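Local coordinates for gram-negative insecticidal protein (Chromobacterium piscinae, PDB 6FBM), which is an insecticidal toxin that joins a MACPF domain to a beta-tripod domain and probably acts by forming pores in membranes, at residues N488-N491 with G496-E499. Sequence-based numbering, arbitrary orientation.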
loop_
_atom_site.group_PDB
_atom_site.type_symbol
_atom_site.label_atom_id
_atom_site.label_comp_id
_atom_site.label_asym_id
_atom_site.label_seq_id
_atom_site.Cartn_x
_atom_site.Cartn_y
_atom_site.Cartn_z
ATOM N N ASN A 488 -5.504 50.223 -71.266
ATOM C CA ASN A 488 -5.038 51.197 -72.246
ATOM C C ASN A 488 -4.284 50.472 -73.370
ATOM O O ASN A 488 -4.017 49.264 -73.276
ATOM C CB ASN A 488 -4.125 52.227 -71.579
ATOM C CG ASN A 488 -2.862 51.600 -70.986
ATOM O OD1 ASN A 488 -2.112 50.887 -71.678
ATOM N ND2 ASN A 488 -2.629 51.844 -69.688
ATOM N N TYR A 489 -3.904 51.226 -74.399
ATOM C CA TYR A 489 -3.253 50.677 -75.584
ATOM C C TYR A 489 -1.751 50.909 -75.602
ATOM O O TYR A 489 -1.153 50.891 -76.675
ATOM C CB TYR A 489 -3.874 51.257 -76.858
ATOM C CG TYR A 489 -5.362 51.054 -77.010
ATOM C CD1 TYR A 489 -5.919 49.797 -76.889
ATOM C CD2 TYR A 489 -6.219 52.119 -77.309
ATOM C CE1 TYR A 489 -7.302 49.597 -77.034
ATOM C CE2 TYR A 489 -7.594 51.932 -77.451
ATOM C CZ TYR A 489 -8.124 50.657 -77.316
ATOM O OH TYR A 489 -9.474 50.447 -77.465
ATOM N N ASN A 490 -1.135 51.081 -74.438
ATOM C CA ASN A 490 0.307 51.282 -74.375
ATOM C C ASN A 490 1.024 50.044 -74.932
ATOM O O ASN A 490 0.655 48.923 -74.589
ATOM C CB ASN A 490 0.787 51.551 -72.934
ATOM C CG ASN A 490 0.131 52.756 -72.296
ATOM O OD1 ASN A 490 -0.558 53.524 -72.947
ATOM N ND2 ASN A 490 0.312 52.896 -70.998
ATOM N N ASN A 491 2.049 50.267 -75.768
ATOM C CA ASN A 491 2.732 49.209 -76.532
ATOM C C ASN A 491 4.231 49.527 -76.655
ATOM O O ASN A 491 4.614 50.265 -77.558
ATOM C CB ASN A 491 2.079 49.098 -77.923
ATOM C CG ASN A 491 2.650 47.963 -78.786
ATOM O OD1 ASN A 491 3.515 47.195 -78.367
ATOM N ND2 ASN A 491 2.146 47.859 -80.010
ATOM N N GLY A 496 4.155 51.927 -64.860
ATOM C CA GLY A 496 2.902 52.220 -64.163
ATOM C C GLY A 496 1.859 51.137 -64.373
ATOM O O GLY A 496 1.158 50.762 -63.432
ATOM N N ASP A 497 1.753 50.640 -65.608
ATOM C CA ASP A 497 0.872 49.507 -65.926
ATOM C C ASP A 497 1.304 48.225 -65.195
ATOM O O ASP A 497 0.456 47.479 -64.730
ATOM C CB ASP A 497 0.823 49.235 -67.429
ATOM C CG ASP A 497 0.282 50.396 -68.225
ATOM O OD1 ASP A 497 -0.800 50.900 -67.886
ATOM O OD2 ASP A 497 0.943 50.790 -69.213
ATOM N N ILE A 498 2.617 47.991 -65.108
ATOM C CA ILE A 498 3.202 46.865 -64.343
ATOM C C ILE A 498 2.983 47.010 -62.823
ATOM O O ILE A 498 2.695 46.026 -62.139
ATOM C CB ILE A 498 4.709 46.687 -64.659
ATOM C CG1 ILE A 498 4.888 46.232 -66.115
ATOM C CG2 ILE A 498 5.364 45.660 -63.731
ATOM C CD1 ILE A 498 6.253 46.574 -66.705
ATOM N N GLU A 499 3.104 48.233 -62.316
ATOM C CA GLU A 499 2.831 48.528 -60.903
ATOM C C GLU A 499 1.392 48.251 -60.500
ATOM O O GLU A 499 1.137 47.753 -59.396
ATOM C CB GLU A 499 3.153 50.001 -60.556
ATOM C CG GLU A 499 4.425 50.183 -59.758
ATOM C CD GLU A 499 4.336 49.512 -58.396
ATOM O OE1 GLU A 499 3.405 49.820 -57.611
ATOM O OE2 GLU A 499 5.214 48.668 -58.127
#
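With chi1 at 62°, Asn488 holds its CG between its backbone N and carbonyl carbon, a setting that carries its amide toward Asp497; in Asn490 and Asp497 CG lies anti to the carbonyl carbon, beside the backbone N. These torsions bring two amides up to one carboxylate, an example of how a single acidic side chain can tie a loop to the following helix. Asn488 ND2 donates to Asp497 OD1 at 2.7 Å, with the acceptor almost in the amide plane, yet ND2 itself meets the oxygen on the syn side, 29° out of the carboxylate plane. Asn490 ND2 reaches the syn lone pair of Asp497 OD2 at 2.8 Å in a somewhat more bent bond. Each oxygen thus takes its own amide, and both amide planes stand about 50° from the carboxylate, whose rotation the pair of bonds should restrain. Asn488 works in two directions, because its OD1 accepts from Asn490 N at 2.9 Å, closing an Asx turn, which would help space the two asparagines for the carboxylate. Asp497 OD2 has a further hydrogen bond to a residue flanking the segments, and together these bonds would help stabilise the buried carboxylate's charge. Asn494 OD1 accepts from Asp497 N near the start of helix 495-500. The loop leads from strand 484-486 into this helix, whose Ile498 packs on Leu451 of strand 450-457, while Asn488 O is bonded to Ser468 OG of strand 468-473.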